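Local coordinates for carboxymuconolactone decarboxylase-like domain-containing protein (Thermotoga maritima, PDB 1P8C), which is of unknown function but belongs to the carboxymuconolactone decarboxylase family and may act as a peroxiredoxin-like oxidoreductase, at residues His88-Val93 with Glu129-Met134. Numbering follows the deposited sequence.
Sequences HLVRCV and EELREM
Leu131 meets Leu89, Val90 and Val93 in a small, buried helix-helix contact that joins the C-terminal half of helix 82-94 to the last long helix, 118-136. The two segments run in roughly the same direction, their axes 37° apart and 10.6 Å from each other at closest approach, a wide spacing bridged mainly by Leu131; the joint surface is 214 Å². One methyl group does most of the bridging. CD1 of Leu131 reaches the backbone of the facing helix, 3.8 Å from N of Val90, and touches CB of Leu89, CG1 of Val90 and, at 3.9 Å, CG2 of Val93. The extended chain of Leu131 explains the reach: with CD1 anti to CA (chi2 -177°), this methyl stands at the far end of the side chain, pointed at the other helix. Tyr25 of helix 25-41 packs on both Val90 and Leu131, so the N-terminal helix covers part of this apolar cluster, while Phe127 extends it along helix 118-136 beside Leu89 and Val90.

A polar border lies next to Leu131. The Arg132 side chain turns toward helix 82-94, bringing its guanidinium to Val93, whose CG2 lies over one face and whose CG1 is 4.3 Å from NH1. In the guanidinium plane, at its edge, a water accepts from NH1 at 3.1 Å and donates to O of Val93 at 2.8 Å, linking the two helices through solvent. Salt bridges from NE to Asp99 and from NH1 to Glu135, with a hydrogen bond from NH2 to O of Ala97, hold the group in place and probably balance its charge. The leucine-valine seam with its water-bridged arginine is one packing interface of the all-helical carboxymuconolactone decarboxylase-like fold; one of its two helices, 82-94, carries Cys84 of the Cys81-Cys84 disulfide near its N-terminal end.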
# COMPACT_ATOMS: atom_id res chain seq x y z
N HIS C 88 19.15 -3.70 -1.85
CA HIS C 88 19.47 -3.05 -3.12
C HIS C 88 20.50 -1.94 -2.96
O HIS C 88 21.08 -1.47 -3.95
CB HIS C 88 18.21 -2.51 -3.77
CG HIS C 88 17.30 -3.59 -4.24
ND1 HIS C 88 17.59 -4.38 -5.33
CD2 HIS C 88 16.15 -4.07 -3.73
CE1 HIS C 88 16.66 -5.31 -5.46
NE2 HIS C 88 15.77 -5.15 -4.50
N LEU C 89 20.70 -1.51 -1.71
CA LEU C 89 21.71 -0.50 -1.46
C LEU C 89 23.09 -1.12 -1.72
O LEU C 89 23.86 -0.62 -2.57
CB LEU C 89 21.63 0.03 -0.02
CG LEU C 89 20.80 1.32 0.19
CD1 LEU C 89 20.83 1.70 1.67
CD2 LEU C 89 21.37 2.47 -0.66
N VAL C 90 23.40 -2.22 -1.03
CA VAL C 90 24.71 -2.81 -1.28
C VAL C 90 24.81 -3.16 -2.76
O VAL C 90 25.81 -2.88 -3.41
CB VAL C 90 25.00 -4.06 -0.41
CG1 VAL C 90 24.15 -4.05 0.89
CG2 VAL C 90 24.78 -5.30 -1.21
N ARG C 91 23.75 -3.72 -3.33
CA ARG C 91 23.81 -4.06 -4.74
C ARG C 91 24.18 -2.85 -5.60
O ARG C 91 24.94 -2.98 -6.56
CB ARG C 91 22.49 -4.65 -5.22
CG ARG C 91 22.21 -6.05 -4.68
CD ARG C 91 22.56 -7.13 -5.72
NE ARG C 91 23.97 -7.11 -6.07
CZ ARG C 91 24.45 -7.10 -7.31
NH1 ARG C 91 23.62 -7.12 -8.35
NH2 ARG C 91 25.77 -7.09 -7.52
N CYS C 92 23.65 -1.68 -5.26
CA CYS C 92 23.93 -0.48 -6.04
C CYS C 92 25.40 -0.08 -5.86
O CYS C 92 26.07 0.41 -6.79
CB CYS C 92 23.00 0.67 -5.63
SG CYS C 92 21.29 0.62 -6.34
N VAL C 93 25.90 -0.31 -4.66
CA VAL C 93 27.29 -0.01 -4.36
C VAL C 93 28.17 -0.92 -5.21
O VAL C 93 29.04 -0.44 -5.95
CB VAL C 93 27.62 -0.25 -2.87
CG1 VAL C 93 29.13 -0.31 -2.68
CG2 VAL C 93 27.03 0.87 -2.02
N GLU C 129 25.96 5.25 4.43
CA GLU C 129 27.17 5.87 4.96
C GLU C 129 28.05 4.78 5.52
O GLU C 129 29.28 4.86 5.42
CB GLU C 129 26.85 6.90 6.05
CG GLU C 129 26.81 8.33 5.53
CD GLU C 129 26.59 9.38 6.61
OE1 GLU C 129 26.48 10.58 6.26
OE2 GLU C 129 26.53 9.01 7.81
N GLU C 130 27.43 3.77 6.12
CA GLU C 130 28.21 2.67 6.66
C GLU C 130 28.93 1.91 5.54
O GLU C 130 30.09 1.55 5.67
CB GLU C 130 27.35 1.70 7.43
CG GLU C 130 28.10 0.43 7.79
CD GLU C 130 27.34 -0.46 8.73
OE1 GLU C 130 26.16 -0.75 8.44
OE2 GLU C 130 27.91 -0.87 9.76
N LEU C 131 28.22 1.68 4.45
CA LEU C 131 28.77 0.97 3.31
C LEU C 131 29.90 1.79 2.69
O LEU C 131 30.87 1.23 2.17
CB LEU C 131 27.68 0.69 2.25
CG LEU C 131 26.39 -0.02 2.67
CD1 LEU C 131 25.50 -0.26 1.44
CD2 LEU C 131 26.71 -1.34 3.38
N ARG C 132 29.77 3.12 2.73
CA ARG C 132 30.81 3.97 2.17
C ARG C 132 32.10 3.96 3.01
O ARG C 132 33.22 4.02 2.47
CB ARG C 132 30.31 5.41 1.98
CG ARG C 132 29.31 5.57 0.85
CD ARG C 132 29.83 4.95 -0.44
NE ARG C 132 28.96 5.27 -1.57
CZ ARG C 132 29.07 4.74 -2.78
NH1 ARG C 132 30.01 3.85 -3.03
NH2 ARG C 132 28.24 5.14 -3.75
N GLU C 133 31.93 3.86 4.33
CA GLU C 133 33.07 3.82 5.24
C GLU C 133 33.88 2.54 4.94
O GLU C 133 35.11 2.60 4.78
CB GLU C 133 32.60 3.82 6.69
CG GLU C 133 33.74 3.70 7.68
CD GLU C 133 33.32 4.04 9.09
OE1 GLU C 133 32.39 3.38 9.60
OE2 GLU C 133 33.93 4.96 9.68
N MET C 134 33.17 1.41 4.88
CA MET C 134 33.77 0.11 4.59
C MET C 134 34.51 0.19 3.26
O MET C 134 35.64 -0.25 3.16
CB MET C 134 32.69 -0.98 4.52
CG MET C 134 31.86 -1.12 5.78
SD MET C 134 30.58 -2.40 5.62
CE MET C 134 30.61 -3.09 7.27
O HOH W 1 29.70 2.28 -5.66